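Local coordinates for protein phosphoribosylformylglycinamidine synthase 2 (Thermus thermophilus, PDB 3VIU) that is an FGAM synthase II of the PurM-like AIR synthase-related family and binds adenosine-5'-diphosphate and magnesium, at residues E255-M260 with E306-V311; N170-A175 with L526-G531; L31-V36 with L299-S304. All coordinates share one frame; numbering follows the deposited sequence.

Interaction 1 of 3, residues E255-M260 with E306-V311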
loop_
_atom_site.group_PDB
_atom_site.type_symbol
_atom_site.label_atom_id
_atom_site.label_comp_id
_atom_site.label_asym_id
_atom_site.label_seq_id
_atom_site.Cartn_x
_atom_site.Cartn_y
_atom_site.Cartn_z
ATOM N N GLU A 255 14.865 10.482 -21.488
ATOM C CA GLU A 255 14.060 9.477 -22.167
ATOM C C GLU A 255 13.871 8.273 -21.249
ATOM O O GLU A 255 13.089 7.369 -21.537
ATOM C CB GLU A 255 14.737 9.042 -23.473
ATOM C CG GLU A 255 16.202 8.672 -23.329
ATOM C CD GLU A 255 16.813 8.213 -24.638
ATOM O OE1 GLU A 255 16.718 8.957 -25.637
ATOM O OE2 GLU A 255 17.392 7.109 -24.671
ATOM N N GLY A 256 14.593 8.278 -20.135
ATOM C CA GLY A 256 14.490 7.192 -19.182
ATOM C C GLY A 256 15.093 7.560 -17.841
ATOM O O GLY A 256 16.137 8.218 -17.778
ATOM N N VAL A 257 14.433 7.141 -16.765
ATOM C CA VAL A 257 14.895 7.413 -15.413
ATOM C C VAL A 257 14.694 6.166 -14.571
ATOM O O VAL A 257 13.629 5.547 -14.602
ATOM C CB VAL A 257 14.106 8.559 -14.763
ATOM C CG1 VAL A 257 14.688 8.861 -13.398
ATOM C CG2 VAL A 257 14.133 9.792 -15.647
ATOM N N GLN A 258 15.723 5.798 -13.819
ATOM C CA GLN A 258 15.672 4.619 -12.971
ATOM C C GLN A 258 16.204 4.931 -11.589
ATOM O O GLN A 258 17.215 5.619 -11.440
ATOM C CB GLN A 258 16.513 3.490 -13.573
ATOM C CG GLN A 258 15.713 2.435 -14.283
ATOM C CD GLN A 258 14.640 1.848 -13.394
ATOM O OE1 GLN A 258 14.930 1.262 -12.353
ATOM N NE2 GLN A 258 13.392 2.012 -13.793
ATOM N N ASP A 259 15.516 4.436 -10.572
ATOM C CA ASP A 259 15.979 4.642 -9.215
ATOM C C ASP A 259 16.792 3.414 -8.880
ATOM O O ASP A 259 16.642 2.361 -9.501
ATOM C CB ASP A 259 14.812 4.773 -8.232
ATOM C CG ASP A 259 13.832 3.624 -8.335
ATOM O OD1 ASP A 259 13.182 3.499 -9.396
ATOM O OD2 ASP A 259 13.712 2.850 -7.362
HETATM N N MSE A 260 17.667 3.554 -7.901
HETATM C CA MSE A 260 18.483 2.438 -7.492
HETATM C C MSE A 260 18.004 1.959 -6.136
HETATM O O MSE A 260 17.872 2.741 -5.195
HETATM C CB MSE A 260 19.949 2.860 -7.459
HETATM C CG MSE A 260 20.445 3.247 -8.838
HETATM SE SE MSE A 260 22.314 3.627 -8.901
HETATM C CE MSE A 260 22.942 2.108 -7.907
ATOM N N GLU A 306 19.313 7.193 -1.800
ATOM C CA GLU A 306 19.249 8.386 -2.643
ATOM C C GLU A 306 20.184 8.424 -3.847
ATOM O O GLU A 306 20.937 9.384 -4.035
ATOM C CB GLU A 306 19.430 9.671 -1.815
ATOM C CG GLU A 306 20.075 9.498 -0.466
ATOM C CD GLU A 306 19.102 9.062 0.620
ATOM O OE1 GLU A 306 19.591 8.674 1.699
ATOM O OE2 GLU A 306 17.868 9.111 0.413
ATOM N N ARG A 307 20.127 7.376 -4.663
ATOM C CA ARG A 307 20.928 7.303 -5.881
ATOM C C ARG A 307 19.946 7.214 -7.045
ATOM O O ARG A 307 18.900 6.568 -6.938
ATOM C CB ARG A 307 21.860 6.093 -5.860
ATOM C CG ARG A 307 23.091 6.286 -4.993
ATOM C CD ARG A 307 24.008 5.097 -5.134
ATOM N NE ARG A 307 23.316 3.861 -4.785
ATOM C CZ ARG A 307 23.784 2.643 -5.039
ATOM N NH1 ARG A 307 24.953 2.490 -5.651
ATOM N NH2 ARG A 307 23.075 1.579 -4.689
HETATM N N MSE A 308 20.287 7.861 -8.153
HETATM C CA MSE A 308 19.396 7.900 -9.304
HETATM C C MSE A 308 20.129 7.760 -10.642
HETATM O O MSE A 308 21.209 8.319 -10.840
HETATM C CB MSE A 308 18.631 9.231 -9.277
HETATM C CG MSE A 308 17.312 9.239 -10.022
HETATM SE SE MSE A 308 15.905 8.351 -9.008
HETATM C CE MSE A 308 15.078 9.907 -8.185
ATOM N N VAL A 309 19.522 7.015 -11.561
ATOM C CA VAL A 309 20.067 6.817 -12.898
ATOM C C VAL A 309 19.225 7.642 -13.883
ATOM O O VAL A 309 17.995 7.586 -13.842
ATOM C CB VAL A 309 19.997 5.325 -13.307
ATOM C CG1 VAL A 309 20.270 5.172 -14.788
ATOM C CG2 VAL A 309 21.014 4.526 -12.511
ATOM N N LEU A 310 19.876 8.417 -14.750
ATOM C CA LEU A 310 19.142 9.218 -15.731
ATOM C C LEU A 310 19.750 9.129 -17.130
ATOM O O LEU A 310 20.970 9.119 -17.291
ATOM C CB LEU A 310 19.065 10.684 -15.291
ATOM C CG LEU A 310 18.463 10.950 -13.909
ATOM C CD1 LEU A 310 19.554 10.837 -12.869
ATOM C CD2 LEU A 310 17.846 12.326 -13.857
ATOM N N VAL A 311 18.884 9.065 -18.136
ATOM C CA VAL A 311 19.304 8.963 -19.530
ATOM C C VAL A 311 18.848 10.207 -20.265
ATOM O O VAL A 311 17.670 10.345 -20.602
ATOM C CB VAL A 311 18.660 7.735 -20.223
ATOM C CG1 VAL A 311 19.169 7.607 -21.653
ATOM C CG2 VAL A 311 18.955 6.471 -19.429
HETATM O O HOH W 1 19.155 4.860 -3.817
#
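At the edge of the mixed sheet in the first AIR synthase-related C-terminal domain, Val257 to Asp259 pair with Met308 to Leu310 as antiparallel neighbours, and the strand they belong to runs into the ADP pocket at Asp259. The two short axes come within 4.7 Å of each other at 165°. Gln258 and Val309 form the hydrogen-bonded pair at the middle: Gln258 N donates to Val309 O at 2.9 Å, nearly straight at the hydrogen, and Val309 N returns to Gln258 O at 2.7 Å. Past one end, Glu255 N gives a further bond to Val311 O at 2.9 Å. At the other end the strands part, and Met260 N reaches Arg307 O only weakly; a water takes over there, donating to Met260 O and accepting from Arg307 N, each at 2.8 Å.

Side chains alternate between the faces. On the face of Val257 and Asp259, the bent Met308, a selenomethionine, lays its SE against Asp259 CB at 3.8 Å, while Met308 itself packs on Leu241 of helix 235-250. On the other face, Val309 CG2 meets Met260 CG at 3.9 Å, the two side chains crossing at about a right angle beside helix 264-275. Glu255 lays its CG and OE2 along Val311 CG1, and OE2 takes its hydrogen bond from Ser192 N.

With chi1 at 53°, Asp259 swings its carboxylate away from strand 307-311, and that side chain touches ADP. Backbone hydrogen bonds and largely apolar side-chain packing thus hold the strand in place, while its one pocket carboxylate is turned away from the partner strand, to the ligand.

Interaction 2 of 3, residues N170-A175 with L526-G531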
loop_
_atom_site.group_PDB
_atom_site.type_symbol
_atom_site.label_atom_id
_atom_site.label_comp_id
_atom_site.label_asym_id
_atom_site.label_seq_id
_atom_site.Cartn_x
_atom_site.Cartn_y
_atom_site.Cartn_z
ATOM N N ASN A 170 7.334 -11.811 12.678
ATOM C CA ASN A 170 7.614 -11.090 11.447
ATOM C C ASN A 170 6.685 -9.899 11.266
ATOM O O ASN A 170 5.586 -10.036 10.735
ATOM C CB ASN A 170 7.483 -12.034 10.250
ATOM C CG ASN A 170 8.349 -13.282 10.389
ATOM O OD1 ASN A 170 8.081 -14.154 11.217
ATOM N ND2 ASN A 170 9.396 -13.366 9.578
ATOM N N PRO A 171 7.112 -8.708 11.718
ATOM C CA PRO A 171 6.252 -7.539 11.558
ATOM C C PRO A 171 6.223 -7.110 10.090
ATOM O O PRO A 171 7.059 -7.541 9.286
ATOM C CB PRO A 171 6.914 -6.506 12.469
ATOM C CG PRO A 171 8.363 -6.853 12.348
ATOM C CD PRO A 171 8.341 -8.359 12.453
ATOM N N LEU A 172 5.261 -6.272 9.733
ATOM C CA LEU A 172 5.173 -5.811 8.361
ATOM C C LEU A 172 5.183 -4.299 8.289
ATOM O O LEU A 172 4.549 -3.619 9.093
ATOM C CB LEU A 172 3.900 -6.330 7.689
ATOM C CG LEU A 172 3.697 -7.834 7.504
ATOM C CD1 LEU A 172 2.420 -8.054 6.716
ATOM C CD2 LEU A 172 4.880 -8.452 6.774
ATOM N N VAL A 173 5.918 -3.779 7.320
ATOM C CA VAL A 173 5.985 -2.347 7.105
ATOM C C VAL A 173 5.955 -2.104 5.604
ATOM O O VAL A 173 6.940 -2.345 4.901
ATOM C CB VAL A 173 7.267 -1.738 7.694
ATOM C CG1 VAL A 173 7.250 -0.229 7.497
ATOM C CG2 VAL A 173 7.384 -2.096 9.171
ATOM N N ASN A 174 4.805 -1.658 5.114
ATOM C CA ASN A 174 4.638 -1.366 3.695
ATOM C C ASN A 174 4.334 0.122 3.546
ATOM O O ASN A 174 3.584 0.697 4.341
ATOM C CB ASN A 174 3.484 -2.185 3.113
ATOM C CG ASN A 174 3.852 -3.645 2.879
ATOM O OD1 ASN A 174 4.534 -4.272 3.699
ATOM N ND2 ASN A 174 3.381 -4.199 1.764
ATOM N N ALA A 175 4.921 0.754 2.540
ATOM C CA ALA A 175 4.673 2.170 2.326
ATOM C C ALA A 175 4.122 2.405 0.929
ATOM O O ALA A 175 4.658 1.908 -0.064
ATOM C CB ALA A 175 5.951 2.969 2.529
ATOM N N LEU A 526 7.800 -12.388 0.337
ATOM C CA LEU A 526 7.600 -13.760 0.789
ATOM C C LEU A 526 8.559 -14.129 1.912
ATOM O O LEU A 526 9.404 -13.325 2.311
ATOM C CB LEU A 526 7.785 -14.729 -0.377
ATOM C CG LEU A 526 6.844 -14.498 -1.558
ATOM C CD1 LEU A 526 7.167 -15.496 -2.645
ATOM C CD2 LEU A 526 5.385 -14.623 -1.110
ATOM N N TYR A 527 8.416 -15.349 2.419
ATOM C CA TYR A 527 9.278 -15.844 3.489
ATOM C C TYR A 527 9.109 -15.081 4.797
ATOM O O TYR A 527 10.044 -14.987 5.592
ATOM C CB TYR A 527 10.749 -15.798 3.047
ATOM C CG TYR A 527 11.041 -16.703 1.880
ATOM C CD1 TYR A 527 11.193 -18.082 2.060
ATOM C CD2 TYR A 527 11.122 -16.194 0.587
ATOM C CE1 TYR A 527 11.417 -18.935 0.977
ATOM C CE2 TYR A 527 11.342 -17.031 -0.502
ATOM C CZ TYR A 527 11.488 -18.400 -0.302
ATOM O OH TYR A 527 11.698 -19.225 -1.384
ATOM N N ASN A 528 7.923 -14.529 5.016
ATOM C CA ASN A 528 7.656 -13.814 6.256
ATOM C C ASN A 528 7.136 -14.823 7.266
ATOM O O ASN A 528 5.938 -14.915 7.511
ATOM C CB ASN A 528 6.630 -12.701 6.030
ATOM C CG ASN A 528 7.202 -11.547 5.236
ATOM O OD1 ASN A 528 8.041 -10.807 5.734
ATOM N ND2 ASN A 528 6.762 -11.399 3.987
ATOM N N GLU A 529 8.055 -15.604 7.822
ATOM C CA GLU A 529 7.716 -16.611 8.812
ATOM C C GLU A 529 8.983 -17.064 9.512
ATOM O O GLU A 529 10.088 -16.895 8.996
ATOM C CB GLU A 529 7.036 -17.824 8.155
ATOM C CG GLU A 529 7.961 -18.722 7.339
ATOM C CD GLU A 529 7.247 -19.950 6.772
ATOM O OE1 GLU A 529 6.311 -19.771 5.967
ATOM O OE2 GLU A 529 7.617 -21.092 7.129
ATOM N N SER A 530 8.816 -17.632 10.698
ATOM C CA SER A 530 9.941 -18.143 11.459
ATOM C C SER A 530 9.458 -19.301 12.322
ATOM O O SER A 530 8.398 -19.227 12.950
ATOM C CB SER A 530 10.533 -17.042 12.334
ATOM O OG SER A 530 9.596 -16.613 13.297
ATOM N N GLY A 531 10.232 -20.382 12.330
ATOM C CA GLY A 531 9.871 -21.545 13.118
ATOM C C GLY A 531 8.552 -22.179 12.716
ATOM O O GLY A 531 7.804 -22.654 13.569
HETATM O O HOH W 2 9.323 -10.740 7.902
#
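Asn170 and Asn528 are joined through water, the polar link of this contact. The bridging molecule donates to Asn528 OD1 at a short 2.5 Å and accepts from Asn170 ND2 at 3.1 Å, so one carboxamide offers its oxygen and the other its N-H. The other end of the Asn528 amide is held as well: its ND2 bonds to Ser525 OG and to Leu489 O. Those two bonds should leave this amide little freedom to rotate, and the water adds to the restraint.

The remaining contacts of the Asn170 amide are van der Waals approaches. It lies against the backbone joining Asn528 to Glu529, with ND2 3.5 Å from Asn528 C. Asn170 ND2 also comes to 3.1 Å from Glu529 N, but both are donors. Farther along, Asn170 OD1 stands 3.6 Å from Ser530 OG. Chi1 of -54° sets Asn170 CG beside its own backbone N and brings the amide over this piece of chain.

Leu172 adds only slight van der Waals contact: its CD2 lies 4.1 Å from Asn528 OD1, passing that side chain obliquely. It also touches Asn88 of helix 88-93, on which Asn528 packs too. Ile535 is a hydrophobic neighbour to both asparagines.

Asn528 sits at the centre of an inverse gamma turn, closed by a weak bond from Glu529 N to Tyr527 O. The contact thereby joins the start of strand 172-182 in the first PurM-N-like domain to the turn and short strand 529-530 of the second, a side-chain and water junction between two related domains rather than a continued sheet.

Interaction 3 of 3, residues L31-V36 with L299-S304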
loop_
_atom_site.group_PDB
_atom_site.type_symbol
_atom_site.label_atom_id
_atom_site.label_comp_id
_atom_site.label_asym_id
_atom_site.label_seq_id
_atom_site.Cartn_x
_atom_site.Cartn_y
_atom_site.Cartn_z
ATOM N N LEU A 31 28.798 -14.362 -10.454
ATOM C CA LEU A 31 28.045 -15.260 -9.593
ATOM C C LEU A 31 27.275 -14.425 -8.573
ATOM O O LEU A 31 26.079 -14.633 -8.359
ATOM C CB LEU A 31 28.983 -16.225 -8.865
ATOM C CG LEU A 31 28.582 -17.707 -8.852
ATOM C CD1 LEU A 31 29.465 -18.440 -7.863
ATOM C CD2 LEU A 31 27.125 -17.877 -8.460
ATOM N N LEU A 32 27.970 -13.478 -7.948
ATOM C CA LEU A 32 27.355 -12.611 -6.955
ATOM C C LEU A 32 26.192 -11.818 -7.553
ATOM O O LEU A 32 25.204 -11.550 -6.870
ATOM C CB LEU A 32 28.414 -11.675 -6.353
ATOM C CG LEU A 32 29.044 -12.097 -5.011
ATOM C CD1 LEU A 32 29.133 -13.602 -4.907
ATOM C CD2 LEU A 32 30.426 -11.477 -4.871
ATOM N N LEU A 33 26.299 -11.456 -8.829
ATOM C CA LEU A 33 25.232 -10.714 -9.489
ATOM C C LEU A 33 23.962 -11.573 -9.578
ATOM O O LEU A 33 22.853 -11.103 -9.288
ATOM C CB LEU A 33 25.668 -10.280 -10.896
ATOM C CG LEU A 33 26.854 -9.306 -11.031
ATOM C CD1 LEU A 33 27.076 -8.976 -12.501
ATOM C CD2 LEU A 33 26.593 -8.029 -10.244
ATOM N N PHE A 34 24.122 -12.830 -9.981
ATOM C CA PHE A 34 22.980 -13.724 -10.094
ATOM C C PHE A 34 22.340 -14.017 -8.743
ATOM O O PHE A 34 21.117 -14.009 -8.617
ATOM C CB PHE A 34 23.381 -15.037 -10.764
ATOM C CG PHE A 34 23.418 -14.961 -12.260
ATOM C CD1 PHE A 34 24.617 -14.756 -12.934
ATOM C CD2 PHE A 34 22.245 -15.069 -13.000
ATOM C CE1 PHE A 34 24.644 -14.660 -14.328
ATOM C CE2 PHE A 34 22.262 -14.972 -14.384
ATOM C CZ PHE A 34 23.463 -14.768 -15.050
ATOM N N LYS A 35 23.164 -14.274 -7.734
ATOM C CA LYS A 35 22.643 -14.565 -6.408
ATOM C C LYS A 35 21.606 -13.515 -6.020
ATOM O O LYS A 35 20.550 -13.847 -5.482
ATOM C CB LYS A 35 23.771 -14.584 -5.369
ATOM C CG LYS A 35 23.284 -14.900 -3.952
ATOM C CD LYS A 35 24.373 -14.722 -2.893
ATOM C CE LYS A 35 24.796 -13.258 -2.757
ATOM N NZ LYS A 35 25.748 -13.032 -1.621
ATOM N N VAL A 36 21.896 -12.252 -6.318
ATOM C CA VAL A 36 20.992 -11.159 -5.975
ATOM C C VAL A 36 19.857 -10.931 -6.979
ATOM O O VAL A 36 18.715 -10.700 -6.582
ATOM C CB VAL A 36 21.779 -9.835 -5.782
ATOM C CG1 VAL A 36 20.829 -8.704 -5.387
ATOM C CG2 VAL A 36 22.846 -10.021 -4.706
ATOM N N LEU A 299 30.756 -2.283 -5.379
ATOM C CA LEU A 299 30.194 -1.145 -6.084
ATOM C C LEU A 299 28.922 -1.576 -6.794
ATOM O O LEU A 299 27.895 -0.897 -6.723
ATOM C CB LEU A 299 31.207 -0.589 -7.091
ATOM C CG LEU A 299 32.470 0.035 -6.471
ATOM C CD1 LEU A 299 33.516 0.287 -7.543
ATOM C CD2 LEU A 299 32.103 1.328 -5.751
ATOM N N LEU A 300 28.993 -2.727 -7.453
ATOM C CA LEU A 300 27.858 -3.263 -8.202
ATOM C C LEU A 300 26.627 -3.616 -7.372
ATOM O O LEU A 300 25.497 -3.420 -7.818
ATOM C CB LEU A 300 28.292 -4.503 -8.986
ATOM C CG LEU A 300 29.165 -4.296 -10.226
ATOM C CD1 LEU A 300 29.771 -5.616 -10.641
ATOM C CD2 LEU A 300 28.327 -3.721 -11.348
ATOM N N LEU A 301 26.837 -4.124 -6.164
ATOM C CA LEU A 301 25.709 -4.533 -5.340
ATOM C C LEU A 301 25.334 -3.622 -4.183
ATOM O O LEU A 301 24.408 -3.919 -3.432
ATOM C CB LEU A 301 25.951 -5.960 -4.844
ATOM C CG LEU A 301 26.209 -6.920 -6.013
ATOM C CD1 LEU A 301 26.285 -8.353 -5.529
ATOM C CD2 LEU A 301 25.093 -6.762 -7.024
ATOM N N SER A 302 26.048 -2.515 -4.027
ATOM C CA SER A 302 25.723 -1.588 -2.960
ATOM C C SER A 302 24.296 -1.115 -3.154
ATOM O O SER A 302 23.840 -0.936 -4.284
ATOM C CB SER A 302 26.634 -0.369 -2.997
ATOM O OG SER A 302 26.116 0.651 -2.160
ATOM N N GLU A 303 23.590 -0.910 -2.052
ATOM C CA GLU A 303 22.222 -0.427 -2.120
ATOM C C GLU A 303 22.148 0.887 -1.363
ATOM O O GLU A 303 21.196 1.134 -0.627
ATOM C CB GLU A 303 21.266 -1.459 -1.521
ATOM C CG GLU A 303 21.282 -2.773 -2.288
ATOM C CD GLU A 303 20.375 -3.833 -1.693
ATOM O OE1 GLU A 303 20.276 -4.929 -2.295
ATOM O OE2 GLU A 303 19.766 -3.570 -0.630
ATOM N N SER A 304 23.169 1.721 -1.540
ATOM C CA SER A 304 23.212 3.017 -0.871
ATOM C C SER A 304 21.988 3.823 -1.278
ATOM O O SER A 304 21.566 3.770 -2.427
ATOM C CB SER A 304 24.491 3.765 -1.242
ATOM O OG SER A 304 25.630 3.059 -0.776
#
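Leu301 is the centre of this helix-to-helix contact, its two methyls reaching separate parts of helix 28-37. CD1 settles beside the backbone, 3.6 Å from Leu32 O, and against Val36 CG2 at 3.9 Å, the Val36 and Leu301 side chains sliding past each other in opposite directions. The other methyl, CD2, meets Leu33 CD2 at 3.8 Å. That same Leu33 methyl also touches Leu300 CD1 at 4.0 Å, so it is shared by two consecutive leucines. Chi1 of -63° puts Leu33 CG beside the backbone N; CD1 takes the extended position, and the other branch, CD2, makes the contacts.

Away from this mostly aliphatic centre the contact thins toward a rim where Val36 is partly exposed. Glu303, partly exposed too, comes no nearer than 4.9 Å with its side chain and instead directs OE1 to Ala263 N.

Thr266 of helix 264-275 touches both Leu33 and Leu301, lining the seam from a third helix. Leu32 also meets Ile8 of helix 2-8; the linker-domain helix 28-37 thus packs against both helix 2-8 and helix 296-301, which leads through an ST turn at Ser302 toward strand 307-312.

In the fold
Interactions 1 and 3 are direct neighbours, their centres about 17 Å apart: helix 296-301 and strand 307-312 follow each other in the chain, and Arg307 NH2 probably hydrogen-bonds Ser302 O at 2.7 Å. Helix 264-275 also touches both. Interaction 2, which joins the two PurM-N-like domains, stands apart, its centre about 29 Å from that of interaction 1 and 23 Å from that of interaction 3. Their distances to the bound ADP differ: the Asp259 side chain of interaction 1 is about 4 Å from it, that of Val36 in interaction 3 about 10 Å and that of Asn528 in interaction 2 about 12 Å, so only interaction 1 supplies a pocket residue.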